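Alpha/beta hydrolase (PDB 4EZI) is of unproven function but has the alpha/beta-hydrolase fold and may be an ester hydrolase, possibly a lipase. Local coordinates at residues E204-M207 and H208-L212; S228-T231 and Y232-W236; P245-N248 and T249-P252; G257-A260 and V261-L265; P322-G325 and A326-A329. One frame throughout, in Å; residues are numbered along the deposited sequence. Where two conformers were deposited one is given.

All five contacts are local, each within one helix or at one of its ends. Contacts 1, 2 and 5 are partly buried; contacts 3 and 4 lie at the surface. Contacts 1 to 4 belong to the helices between strands 193-197 and 310-314, whereas contact 5 belongs to the beta-alpha-beta unit 310-314, 323-334, 340-344. Only contacts 1 and 5 touch, through F209 and E205 against P322 and M328. Contact 1 pairs side chains along a short helix. Contact 2 closes a helix with a glutamine amide. Contacts 3 and 4 start helices and each use a water, and contact 5 packs a tyrosine against a glutamate.

Contact 1: residues E204-M207 and H208-L212; sequences EETM and HFVML
H208 N donates to E204 O and M211 N to M207 O, two of the i to i+4 bonds of helix 203-212. The first measures 3.0 Å and is nearly straight, at 167° at the hydrogen. The bond from V210 N to T206 O is 2.9 Å, that from F209 N to E205 O 3.2 Å. The side chains of E204 and H208 meet one turn apart. A chi1 of -176° points E204 CG away from the backbone N, and the chain runs on extended. This lays CG over one face of the H208 ring, 4.0 Å from the centroid. The carboxylate stands almost perpendicular to the ring, with E204 OE2 3.5 Å from H208 CE1. T206 CG2 and V210 CG2 lie side by side at 3.9 Å. The selenomethionines M207 and M211, and V210, pack on L222 of helix 218-233. F209 leans on P322, near a putative catalytic triad. H208 NE2 is hydrogen-bonded to I285 O, and T206 OG1 to G202 O. E204 OE2 forms a long, weak ion pair with K287. The side chains of E204 and H208 therefore meet by CH-pi packing, not a salt bridge. The carboxylate may favour positive charge on the imidazole, but the nearby K287 would tend to offset this.

Contact 2: residues S228-T231 and Y232-W236; sequences SLQT and YKSYW
Q230 and W236 close the C-terminal end of helix 218-233, where the chain turns away into a loop; this is a local helix-end contact. Y232 N bonds to S228 O and K233 N to L229 O in the last helical turn. S234 N then reaches Q230 O at 2.9 Å, well above the carbonyl plane. S234, the first residue to leave helical angles, has positive phi. The Q230 side chain then takes over from the backbone. It starts out opposite its backbone N (chi1 176°), and a bend at chi2 of 65° brings the amide back to the departing chain. Q230 OE1 accepts from W236 N at 2.9 Å, in the carbonyl plane and on a lone pair. Q230 NE2 donates to W236 O at 3.0 Å, but sits 61° above that carbonyl plane, not on a lone pair. The amide thus grips both backbone polar atoms of W236. Q230 OE1 also lies at the indole edge, 3.3 Å from W236 CE3. Next to it along the helix, L229 CD2 meets the edge of the Y235 ring, 3.8 Å from Y235 CD2, while K233 CB lies over the centre of one face. W236 NE1 bonds to D289, and its ring meets F280 edge-to-face. L229 and W236 both pack on L295. This is a helix C-terminus with a positive-phi residue, its glutamine bonded to the backbone beyond.

Contact 3: residues P245-N248 and T249-P252; sequences PPYN and TLIP
P246 O bonds to L250 N and T249 N at the start of helix 247-254. L250 N lies 2.9 Å from P246 O, in the carbonyl plane. T249 N lies 3.1 Å from the same oxygen but well above that plane. I251 N donates to Y247 O at 2.9 Å. P246 occupies the N-cap position and follows a cis peptide bond. P252 has no N-H to give to N248 O, and the helix is kinked there. Its CD rests 3.3 Å from N248 O instead.

A water adds the second kind of interaction. It donates to N248 OD1 at 2.8 Å and is hydrogen-bonded to T249 OG1 at 2.7 Å. T249 OG1 takes the position between its backbone N and carbonyl carbon (chi1 60°), on the side of P246 O. N248 CG is placed likewise (59°), which turns OD1 toward the same water. N248 ND2 is hydrogen-bonded to D240.

Apolar packing is the third kind. Y247 and L250 lie side by side, with Y247 CD1 4.1 Å from L250 CD2. Y247 CB is 3.8 Å from I251 CD1. I251 continues inward to A223 and Y227 of helix 218-233, while Y247 packs on P269 and I275. The chemistry implies a firmly held first turn. Two backbone N-H groups grip P246 O, and the water links the N248 and T249 side chains. N248 O gets no helical N-H from P252.

Contact 4: residues G257-A260 and V261-L265; sequences GYHA and VDEIL
H259 and E263 are brought together by their first torsions. H259 CG lies opposite its own carbonyl carbon (chi1 -74°). E263 turns its CG away from the backbone N (chi1 171°), and its chain stays extended, so the carboxylate reaches back beside the imidazole. The two side chains run at a slant to each other, with their planes 48° apart. E263 OE1 comes 3.5 Å from H259 CD2, a carbon. The charged atoms are farther apart, with E263 OE2 4.2 Å from H259 NE2, so no salt bridge forms. Any pull between the two would depend on the charge of the histidine, which is not known. H259 ND1 is held by a hydrogen bond to D256.

A water links the carboxylate to the backbone. It donates to E263 OE1 at 2.6 Å and accepts from A260 N at 3.0 Å. E263 therefore reaches an N-H just before the helix through one bridging molecule. A260 is at the N-cap position. Its carbonyl oxygen accepts the first helical bond, from I264 N at 3.1 Å and close to straight. E263 N is also close to A260 O, but the angle is poor and the bond weak. Two side-chain contacts complete the turn. H259 CB lies 3.8 Å from I264 CG1. D262 OD1, a carboxylate oxygen, lies 3.3 Å from the methyl A260 CB.

The contact forms the entry to helix 261-267, after the loop that follows helix 247-254. V261 N is hydrogen-bonded to E86. V261 and I264 pack on F85, and G257 has backbone hydrogen bonds with R87. These tie the helix start and the loop before it to residues 85-87.

Contact 5: residues P322-G325 and A326-A329; sequences PYAG and AEMA
Y323 and E327 set the contact, one turn apart at the start of helix 323-334. The two side chains cross at about a right angle, and the ring and carboxylate planes are 74° apart. In Y323, a chi1 of -162° swings the ring back so that its CD2-CE2 edge meets the glutamate. E327 CG stands opposite its carbonyl carbon (chi1 -69°), and the chain beyond is extended. E327 OE2 faces the ring edge in its plane, about midway, 3.8 Å from both Y323 CD2 and Y323 CE2. E327 CG approaches the ring obliquely, also 3.8 Å from Y323 CE2. A carboxylate oxygen at this edge may be drawn to ring hydrogens, which carry slight positive charge.

The backbone fixes this spacing. E327 N bonds to Y323 O at 3.1 Å, in the carbonyl plane. M328 N bonds to A324 O and A329 N to G325 O, the latter at 2.9 Å. M328, a selenomethionine, bends at chi3 so that its CE comes 3.7 Å from G325 O. A326 CB sits 3.4 Å from Y323 O.

Two other parts of the fold border it. Y323 and E327 pack on I342 of strand 340-344, and Y323 also on S344. P322 packs on T206 of helix 203-212, and M328 on E205. The helix is the crossover between strands 310-314 and 340-344. The start of the helix and the proline before it thus touch both the edge strand and helix 203-212. The chemistry implies that the carboxylate at the ring edge may add a weak electrostatic attraction to van der Waals packing, on top of ordinary helix bonds.

Contact 1: residues E204-M207 and H208-L212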
loop_
_atom_site.group_PDB
_atom_site.type_symbol
_atom_site.label_atom_id
_atom_site.label_comp_id
_atom_site.label_asym_id
_atom_site.label_seq_id
_atom_site.Cartn_x
_atom_site.Cartn_y
_atom_site.Cartn_z
ATOM N N GLU A 204 -7.535 13.157 -11.809
ATOM C CA GLU A 204 -7.102 13.809 -13.044
ATOM C C GLU A 204 -5.568 13.829 -13.167
ATOM O O GLU A 204 -5.003 13.549 -14.217
ATOM C CB GLU A 204 -7.693 15.221 -13.152
ATOM C CG GLU A 204 -7.336 15.928 -14.489
ATOM C CD GLU A 204 -7.949 17.318 -14.638
ATOM O OE1 GLU A 204 -8.503 17.861 -13.643
ATOM O OE2 GLU A 204 -7.868 17.856 -15.775
ATOM N N GLU A 205 -4.896 14.183 -12.081
ATOM C CA GLU A 205 -3.436 14.269 -12.083
ATOM C C GLU A 205 -2.804 12.915 -12.431
ATOM O O GLU A 205 -1.872 12.825 -13.241
ATOM C CB GLU A 205 -2.904 14.799 -10.743
ATOM C CG GLU A 205 -3.259 16.275 -10.454
ATOM C CD GLU A 205 -4.743 16.525 -10.103
ATOM O OE1 GLU A 205 -5.492 15.595 -9.687
ATOM O OE2 GLU A 205 -5.162 17.714 -10.222
ATOM N N THR A 206 -3.293 11.869 -11.790
ATOM C CA THR A 206 -2.733 10.557 -12.005
ATOM C C THR A 206 -3.074 10.031 -13.402
ATOM O O THR A 206 -2.203 9.490 -14.093
ATOM C CB THR A 206 -3.152 9.587 -10.879
ATOM O OG1 THR A 206 -2.708 10.104 -9.627
ATOM C CG2 THR A 206 -2.530 8.200 -11.069
HETATM N N MSE A 207 -4.323 10.169 -13.840
HETATM C CA MSE A 207 -4.675 9.676 -15.170
HETATM C C MSE A 207 -3.842 10.360 -16.236
HETATM O O MSE A 207 -3.394 9.727 -17.192
HETATM C CB MSE A 207 -6.152 9.816 -15.482
HETATM C CG MSE A 207 -6.992 8.795 -14.765
HETATM SE SE MSE A 207 -6.577 6.955 -15.214
HETATM C CE MSE A 207 -5.623 6.502 -13.590
ATOM N N HIS A 208 -3.710 11.675 -16.161
ATOM C CA HIS A 208 -2.914 12.370 -17.175
ATOM C C HIS A 208 -1.492 11.836 -17.197
ATOM O O HIS A 208 -0.927 11.605 -18.267
ATOM C CB HIS A 208 -3.018 13.868 -16.987
ATOM C CG HIS A 208 -4.325 14.433 -17.452
ATOM N ND1 HIS A 208 -4.559 15.785 -17.497
ATOM C CD2 HIS A 208 -5.450 13.840 -17.922
ATOM C CE1 HIS A 208 -5.784 16.004 -17.947
ATOM N NE2 HIS A 208 -6.341 14.840 -18.221
ATOM N N PHE A 209 -0.881 11.671 -16.021
ATOM C CA PHE A 209 0.504 11.290 -15.932
ATOM C C PHE A 209 0.711 9.866 -16.472
ATOM O O PHE A 209 1.642 9.613 -17.222
ATOM C CB PHE A 209 0.934 11.435 -14.482
ATOM C CG PHE A 209 2.407 11.410 -14.266
ATOM C CD1 PHE A 209 3.167 12.505 -14.631
ATOM C CD2 PHE A 209 3.030 10.329 -13.696
ATOM C CE1 PHE A 209 4.505 12.550 -14.387
ATOM C CE2 PHE A 209 4.365 10.358 -13.435
ATOM C CZ PHE A 209 5.115 11.481 -13.780
ATOM N N VAL A 210 -0.152 8.941 -16.071
ATOM C CA VAL A 210 0.052 7.544 -16.410
ATOM C C VAL A 210 -0.326 7.288 -17.871
ATOM O O VAL A 210 0.335 6.528 -18.564
ATOM C CB VAL A 210 -0.669 6.625 -15.391
ATOM C CG1 VAL A 210 -0.432 5.179 -15.702
ATOM C CG2 VAL A 210 -0.190 6.929 -13.963
HETATM N N MSE A 211 -1.389 7.934 -18.360
HETATM C CA MSE A 211 -1.808 7.719 -19.743
HETATM C C MSE A 211 -0.932 8.445 -20.748
HETATM O O MSE A 211 -0.661 7.905 -21.808
HETATM C CB MSE A 211 -3.241 8.174 -19.937
HETATM C CG MSE A 211 -4.255 7.305 -19.243
HETATM SE SE MSE A 211 -6.021 7.487 -19.993
HETATM C CE MSE A 211 -6.698 5.726 -19.570
ATOM N N LEU A 212 -0.538 9.690 -20.426
ATOM C CA LEU A 212 0.151 10.560 -21.410
ATOM C C LEU A 212 1.617 10.817 -21.146
ATOM O O LEU A 212 2.314 11.249 -22.061
ATOM C CB LEU A 212 -0.563 11.907 -21.520
ATOM C CG LEU A 212 -1.980 11.862 -22.064
ATOM C CD1 LEU A 212 -2.643 13.221 -21.929
ATOM C CD2 LEU A 212 -2.010 11.403 -23.533
#

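Contact 2: residues S228-T231 and Y232-W236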
loop_
_atom_site.group_PDB
_atom_site.type_symbol
_atom_site.label_atom_id
_atom_site.label_comp_id
_atom_site.label_asym_id
_atom_site.label_seq_id
_atom_site.Cartn_x
_atom_site.Cartn_y
_atom_site.Cartn_z
ATOM N N SER A 228 -9.819 -4.573 -13.126
ATOM C CA SER A 228 -10.340 -4.829 -11.794
ATOM C C SER A 228 -11.587 -3.993 -11.506
ATOM O O SER A 228 -12.556 -4.490 -10.922
ATOM C CB SER A 228 -9.224 -4.538 -10.774
ATOM O OG SER A 228 -9.693 -4.766 -9.451
ATOM N N LEU A 229 -11.582 -2.718 -11.901
ATOM C CA LEU A 229 -12.743 -1.886 -11.632
ATOM C C LEU A 229 -13.972 -2.365 -12.404
ATOM O O LEU A 229 -15.072 -2.423 -11.851
ATOM C CB LEU A 229 -12.450 -0.408 -11.897
ATOM C CG LEU A 229 -13.425 0.565 -11.233
ATOM C CD1 LEU A 229 -13.304 0.522 -9.695
ATOM C CD2 LEU A 229 -13.164 1.971 -11.732
ATOM N N GLN A 230 -13.799 -2.680 -13.683
ATOM C CA GLN A 230 -14.928 -3.182 -14.459
ATOM C C GLN A 230 -15.390 -4.527 -13.895
ATOM O O GLN A 230 -16.598 -4.783 -13.834
ATOM C CB GLN A 230 -14.553 -3.296 -15.937
ATOM C CG GLN A 230 -15.630 -3.907 -16.813
ATOM C CD GLN A 230 -16.901 -3.067 -16.916
ATOM O OE1 GLN A 230 -16.929 -1.902 -16.538
ATOM N NE2 GLN A 230 -17.975 -3.680 -17.422
ATOM N N THR A 231 -14.469 -5.395 -13.495
ATOM C CA THR A 231 -14.838 -6.687 -12.889
ATOM C C THR A 231 -15.752 -6.519 -11.686
ATOM O O THR A 231 -16.803 -7.158 -11.598
ATOM C CB THR A 231 -13.587 -7.499 -12.491
ATOM O OG1 THR A 231 -12.872 -7.882 -13.671
ATOM C CG2 THR A 231 -13.951 -8.737 -11.672
ATOM N N TYR A 232 -15.379 -5.620 -10.780
ATOM C CA TYR A 232 -16.114 -5.501 -9.520
ATOM C C TYR A 232 -17.307 -4.553 -9.592
ATOM O O TYR A 232 -18.274 -4.759 -8.868
ATOM C CB TYR A 232 -15.176 -5.069 -8.378
ATOM C CG TYR A 232 -14.336 -6.225 -7.897
ATOM C CD1 TYR A 232 -14.943 -7.253 -7.194
ATOM C CD2 TYR A 232 -12.969 -6.321 -8.165
ATOM C CE1 TYR A 232 -14.225 -8.356 -6.783
ATOM C CE2 TYR A 232 -12.246 -7.427 -7.725
ATOM C CZ TYR A 232 -12.883 -8.427 -7.011
ATOM O OH TYR A 232 -12.222 -9.543 -6.558
ATOM N N LYS A 233 -17.251 -3.545 -10.451
ATOM C CA LYS A 233 -18.256 -2.456 -10.448
ATOM C C LYS A 233 -19.056 -2.313 -11.739
ATOM O O LYS A 233 -20.096 -1.669 -11.737
ATOM C CB LYS A 233 -17.595 -1.124 -10.123
ATOM C CG LYS A 233 -16.819 -1.117 -8.832
ATOM C CD LYS A 233 -17.693 -1.456 -7.605
ATOM C CE LYS A 233 -16.901 -1.443 -6.295
ATOM N NZ LYS A 233 -17.706 -2.025 -5.180
ATOM N N SER A 234 -18.557 -2.856 -12.851
ATOM C CA SER A 234 -19.258 -2.796 -14.130
ATOM C C SER A 234 -19.748 -1.388 -14.483
ATOM O O SER A 234 -20.887 -1.187 -14.931
ATOM C CB SER A 234 -20.409 -3.803 -14.172
ATOM O OG SER A 234 -20.797 -4.007 -15.516
ATOM N N TYR A 235 -18.865 -0.409 -14.344
ATOM C CA TYR A 235 -19.221 0.965 -14.680
ATOM C C TYR A 235 -19.363 1.192 -16.186
ATOM O O TYR A 235 -20.019 2.149 -16.599
ATOM C CB TYR A 235 -18.208 1.968 -14.110
ATOM C CG TYR A 235 -18.159 2.075 -12.602
ATOM C CD1 TYR A 235 -19.327 2.072 -11.818
ATOM C CD2 TYR A 235 -16.943 2.189 -11.943
ATOM C CE1 TYR A 235 -19.271 2.213 -10.421
ATOM C CE2 TYR A 235 -16.873 2.305 -10.550
ATOM C CZ TYR A 235 -18.042 2.301 -9.803
ATOM O OH TYR A 235 -17.996 2.401 -8.439
ATOM N N TRP A 236 -18.749 0.332 -16.993
ATOM C CA TRP A 236 -18.829 0.415 -18.443
ATOM C C TRP A 236 -19.659 -0.758 -18.984
ATOM O O TRP A 236 -20.047 -1.656 -18.232
ATOM C CB TRP A 236 -17.417 0.475 -19.073
ATOM C CG TRP A 236 -16.706 1.728 -18.631
ATOM C CD1 TRP A 236 -16.802 2.966 -19.231
ATOM C CD2 TRP A 236 -15.873 1.908 -17.480
ATOM N NE1 TRP A 236 -16.084 3.890 -18.523
ATOM C CE2 TRP A 236 -15.503 3.270 -17.446
ATOM C CE3 TRP A 236 -15.393 1.051 -16.480
ATOM C CZ2 TRP A 236 -14.662 3.789 -16.457
ATOM C CZ3 TRP A 236 -14.550 1.563 -15.519
ATOM C CH2 TRP A 236 -14.203 2.920 -15.508
#

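Contact 3: residues P245-N248 and T249-P252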
loop_
_atom_site.group_PDB
_atom_site.type_symbol
_atom_site.label_atom_id
_atom_site.label_comp_id
_atom_site.label_asym_id
_atom_site.label_seq_id
_atom_site.Cartn_x
_atom_site.Cartn_y
_atom_site.Cartn_z
ATOM N N PRO A 245 -8.680 -4.851 -29.007
ATOM C CA PRO A 245 -8.219 -6.215 -29.203
ATOM C C PRO A 245 -6.728 -6.224 -29.547
ATOM O O PRO A 245 -6.246 -5.309 -30.209
ATOM C CB PRO A 245 -9.073 -6.724 -30.359
ATOM C CG PRO A 245 -9.370 -5.474 -31.136
ATOM C CD PRO A 245 -9.564 -4.409 -30.101
ATOM N N PRO A 246 -6.019 -7.296 -29.161
ATOM C CA PRO A 246 -6.491 -8.458 -28.396
ATOM C C PRO A 246 -6.360 -8.291 -26.874
ATOM O O PRO A 246 -6.497 -9.266 -26.144
ATOM C CB PRO A 246 -5.539 -9.544 -28.871
ATOM C CG PRO A 246 -4.208 -8.791 -28.974
ATOM C CD PRO A 246 -4.587 -7.421 -29.517
ATOM N N TYR A 247 -6.098 -7.078 -26.406
ATOM C CA TYR A 247 -5.880 -6.822 -24.983
ATOM C C TYR A 247 -7.108 -7.067 -24.132
ATOM O O TYR A 247 -7.004 -7.398 -22.948
ATOM C CB TYR A 247 -5.337 -5.396 -24.769
ATOM C CG TYR A 247 -4.061 -5.221 -25.556
ATOM C CD1 TYR A 247 -2.904 -5.874 -25.165
ATOM C CD2 TYR A 247 -4.024 -4.475 -26.739
ATOM C CE1 TYR A 247 -1.738 -5.782 -25.902
ATOM C CE2 TYR A 247 -2.863 -4.372 -27.470
ATOM C CZ TYR A 247 -1.724 -5.044 -27.048
ATOM O OH TYR A 247 -0.561 -4.941 -27.782
ATOM N N ASN A 248 -8.279 -6.976 -24.754
ATOM C CA ASN A 248 -9.523 -7.318 -24.102
ATOM C C ASN A 248 -9.546 -8.736 -23.568
ATOM O O ASN A 248 -10.176 -8.988 -22.532
ATOM C CB ASN A 248 -10.724 -7.059 -25.019
ATOM C CG ASN A 248 -10.684 -7.840 -26.327
ATOM O OD1 ASN A 248 -9.621 -8.126 -26.883
ATOM N ND2 ASN A 248 -11.851 -8.206 -26.806
ATOM N N THR A 249 -8.874 -9.674 -24.238
ATOM C CA THR A 249 -8.790 -11.046 -23.743
ATOM C C THR A 249 -7.415 -11.375 -23.154
ATOM O O THR A 249 -7.325 -12.244 -22.285
ATOM C CB THR A 249 -9.198 -12.064 -24.806
ATOM O OG1 THR A 249 -8.335 -11.936 -25.936
ATOM C CG2 THR A 249 -10.650 -11.935 -25.203
ATOM N N LEU A 250 -6.350 -10.708 -23.594
ATOM C CA LEU A 250 -5.026 -10.940 -23.035
ATOM C C LEU A 250 -4.919 -10.454 -21.605
ATOM O O LEU A 250 -4.312 -11.128 -20.762
ATOM C CB LEU A 250 -3.984 -10.275 -23.907
ATOM C CG LEU A 250 -2.538 -10.465 -23.532
ATOM C CD1 LEU A 250 -2.162 -11.959 -23.454
ATOM C CD2 LEU A 250 -1.643 -9.725 -24.495
ATOM N N ILE A 251 -5.442 -9.265 -21.310
ATOM C CA ILE A 251 -5.314 -8.706 -19.980
ATOM C C ILE A 251 -5.890 -9.624 -18.886
ATOM O O ILE A 251 -5.235 -9.851 -17.869
ATOM C CB ILE A 251 -5.829 -7.253 -19.928
ATOM C CG1 ILE A 251 -4.834 -6.361 -20.690
ATOM C CG2 ILE A 251 -6.066 -6.770 -18.486
ATOM C CD1 ILE A 251 -5.326 -4.980 -21.006
ATOM N N PRO A 252 -7.099 -10.167 -19.094
ATOM C CA PRO A 252 -7.595 -11.116 -18.071
ATOM C C PRO A 252 -6.671 -12.294 -17.796
ATOM O O PRO A 252 -6.534 -12.710 -16.644
ATOM C CB PRO A 252 -8.941 -11.577 -18.642
ATOM C CG PRO A 252 -9.402 -10.410 -19.464
ATOM C CD PRO A 252 -8.149 -9.801 -20.063
HETATM O O HOH W 1 -9.381 -10.655 -28.099
#

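Contact 4: residues G257-A260 and V261-L265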
loop_
_atom_site.group_PDB
_atom_site.type_symbol
_atom_site.label_atom_id
_atom_site.label_comp_id
_atom_site.label_asym_id
_atom_site.label_seq_id
_atom_site.Cartn_x
_atom_site.Cartn_y
_atom_site.Cartn_z
ATOM N N GLY A 257 -2.958 -13.758 -11.591
ATOM C CA GLY A 257 -2.228 -13.946 -10.357
ATOM C C GLY A 257 -1.023 -14.864 -10.460
ATOM O O GLY A 257 -0.309 -15.041 -9.471
ATOM N N TYR A 258 -0.780 -15.419 -11.663
ATOM C CA TYR A 258 0.265 -16.422 -11.880
ATOM C C TYR A 258 1.192 -16.053 -13.025
ATOM O O TYR A 258 1.933 -16.884 -13.512
ATOM C CB TYR A 258 -0.362 -17.813 -12.081
ATOM C CG TYR A 258 -1.096 -18.224 -10.843
ATOM C CD1 TYR A 258 -0.400 -18.693 -9.735
ATOM C CD2 TYR A 258 -2.467 -18.057 -10.726
ATOM C CE1 TYR A 258 -1.041 -19.013 -8.566
ATOM C CE2 TYR A 258 -3.117 -18.383 -9.540
ATOM C CZ TYR A 258 -2.398 -18.872 -8.470
ATOM O OH TYR A 258 -3.034 -19.212 -7.290
ATOM N N HIS A 259 1.155 -14.795 -13.451
ATOM C CA HIS A 259 2.137 -14.286 -14.409
ATOM C C HIS A 259 3.118 -13.411 -13.687
ATOM O O HIS A 259 2.734 -12.468 -12.985
ATOM C CB HIS A 259 1.459 -13.485 -15.532
ATOM C CG HIS A 259 0.727 -14.334 -16.515
ATOM N ND1 HIS A 259 -0.423 -15.029 -16.201
ATOM C CD2 HIS A 259 0.986 -14.584 -17.823
ATOM C CE1 HIS A 259 -0.828 -15.686 -17.274
ATOM N NE2 HIS A 259 0.002 -15.426 -18.272
ATOM N N ALA A 260 4.400 -13.702 -13.868
ATOM C CA ALA A 260 5.454 -12.891 -13.291
ATOM C C ALA A 260 5.344 -11.460 -13.841
ATOM O O ALA A 260 5.038 -11.236 -15.018
ATOM C CB ALA A 260 6.854 -13.459 -13.595
ATOM N N VAL A 261 5.604 -10.487 -12.989
ATOM C CA VAL A 261 5.470 -9.114 -13.395
ATOM C C VAL A 261 6.318 -8.777 -14.654
ATOM O O VAL A 261 5.851 -8.065 -15.537
ATOM C CB VAL A 261 5.726 -8.140 -12.228
ATOM C CG1 VAL A 261 7.121 -8.331 -11.652
ATOM C CG2 VAL A 261 5.529 -6.739 -12.721
ATOM N N ASP A 262 7.526 -9.308 -14.795
ATOM C CA ASP A 262 8.310 -9.011 -15.995
ATOM C C ASP A 262 7.629 -9.557 -17.267
ATOM O O ASP A 262 7.721 -8.944 -18.333
ATOM C CB ASP A 262 9.763 -9.501 -15.855
ATOM C CG ASP A 262 9.879 -11.008 -15.932
ATOM O OD1 ASP A 262 9.019 -11.701 -15.348
ATOM O OD2 ASP A 262 10.821 -11.516 -16.582
ATOM N N GLU A 263 6.931 -10.691 -17.154
ATOM C CA GLU A 263 6.223 -11.241 -18.294
ATOM C C GLU A 263 5.043 -10.351 -18.676
ATOM O O GLU A 263 4.774 -10.134 -19.858
ATOM C CB GLU A 263 5.718 -12.673 -18.053
ATOM C CG GLU A 263 4.775 -13.170 -19.184
ATOM C CD GLU A 263 4.326 -14.625 -19.078
ATOM O OE1 GLU A 263 4.448 -15.232 -17.991
ATOM O OE2 GLU A 263 3.816 -15.151 -20.099
ATOM N N ILE A 264 4.351 -9.809 -17.674
ATOM C CA ILE A 264 3.246 -8.881 -17.912
ATOM C C ILE A 264 3.738 -7.649 -18.646
ATOM O O ILE A 264 3.171 -7.241 -19.668
ATOM C CB ILE A 264 2.534 -8.511 -16.579
ATOM C CG1 ILE A 264 1.941 -9.772 -15.936
ATOM C CG2 ILE A 264 1.491 -7.422 -16.821
ATOM C CD1 ILE A 264 1.383 -9.555 -14.517
ATOM N N LEU A 265 4.843 -7.092 -18.154
ATOM C CA LEU A 265 5.377 -5.885 -18.759
ATOM C C LEU A 265 5.829 -6.126 -20.199
ATOM O O LEU A 265 5.640 -5.272 -21.057
ATOM C CB LEU A 265 6.529 -5.321 -17.920
ATOM C CG LEU A 265 6.117 -4.835 -16.538
ATOM C CD1 LEU A 265 7.336 -4.488 -15.740
ATOM C CD2 LEU A 265 5.209 -3.621 -16.629
HETATM O O HOH W 2 5.292 -15.904 -15.670
#

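Contact 5: residues P322-G325 and A326-A329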
loop_
_atom_site.group_PDB
_atom_site.type_symbol
_atom_site.label_atom_id
_atom_site.label_comp_id
_atom_site.label_asym_id
_atom_site.label_seq_id
_atom_site.Cartn_x
_atom_site.Cartn_y
_atom_site.Cartn_z
ATOM N N PRO A 322 2.615 11.047 -10.226
ATOM C CA PRO A 322 3.035 12.429 -10.395
ATOM C C PRO A 322 3.358 13.102 -9.077
ATOM O O PRO A 322 2.514 13.182 -8.180
ATOM C CB PRO A 322 1.825 13.089 -11.052
ATOM C CG PRO A 322 0.663 12.276 -10.607
ATOM C CD PRO A 322 1.187 10.867 -10.522
ATOM N N TYR A 323 4.559 13.638 -8.962
ATOM C CA TYR A 323 4.932 14.386 -7.766
ATOM C C TYR A 323 4.030 15.598 -7.582
ATOM O O TYR A 323 3.764 16.005 -6.450
ATOM C CB TYR A 323 6.415 14.766 -7.784
ATOM C CG TYR A 323 6.892 15.132 -6.391
ATOM C CD1 TYR A 323 7.324 14.138 -5.522
ATOM C CD2 TYR A 323 6.863 16.427 -5.925
ATOM C CE1 TYR A 323 7.724 14.410 -4.253
ATOM C CE2 TYR A 323 7.259 16.717 -4.608
ATOM C CZ TYR A 323 7.685 15.690 -3.783
ATOM O OH TYR A 323 8.086 15.957 -2.494
ATOM N N ALA A 324 3.553 16.181 -8.688
ATOM C CA ALA A 324 2.595 17.283 -8.602
ATOM C C ALA A 324 1.354 16.899 -7.798
ATOM O O ALA A 324 0.736 17.746 -7.160
ATOM C CB ALA A 324 2.207 17.794 -9.991
ATOM N N GLY A 325 0.960 15.632 -7.844
ATOM C CA GLY A 325 -0.160 15.189 -7.028
ATOM C C GLY A 325 0.152 15.273 -5.532
ATOM O O GLY A 325 -0.678 15.690 -4.734
ATOM N N ALA A 326 1.372 14.908 -5.161
ATOM C CA ALA A 326 1.790 15.004 -3.751
ATOM C C ALA A 326 1.776 16.464 -3.296
ATOM O O ALA A 326 1.334 16.775 -2.183
ATOM C CB ALA A 326 3.165 14.386 -3.549
ATOM N N GLU A 327 2.231 17.363 -4.157
ATOM C CA GLU A 327 2.255 18.789 -3.825
ATOM C C GLU A 327 0.839 19.320 -3.619
ATOM O O GLU A 327 0.543 20.036 -2.650
ATOM C CB GLU A 327 3.007 19.570 -4.898
ATOM C CG GLU A 327 4.482 19.260 -4.904
ATOM C CD GLU A 327 5.255 19.847 -6.065
ATOM O OE1 GLU A 327 4.708 19.862 -7.196
ATOM O OE2 GLU A 327 6.432 20.225 -5.848
HETATM N N MSE A 328 -0.068 18.920 -4.498
HETATM C CA MSE A 328 -1.486 19.277 -4.389
HETATM C C MSE A 328 -2.085 18.749 -3.085
HETATM O O MSE A 328 -2.767 19.466 -2.348
HETATM C CB MSE A 328 -2.239 18.692 -5.580
HETATM C CG MSE A 328 -3.744 18.776 -5.471
HETATM SE SE MSE A 328 -4.532 17.700 -6.869
HETATM C CE MSE A 328 -4.148 15.940 -6.110
ATOM N N ALA A 329 -1.815 17.480 -2.763
ATOM C CA ALA A 329 -2.335 16.871 -1.536
ATOM C C ALA A 329 -1.779 17.589 -0.305
ATOM O O ALA A 329 -2.515 17.828 0.661
ATOM C CB ALA A 329 -1.991 15.388 -1.487
#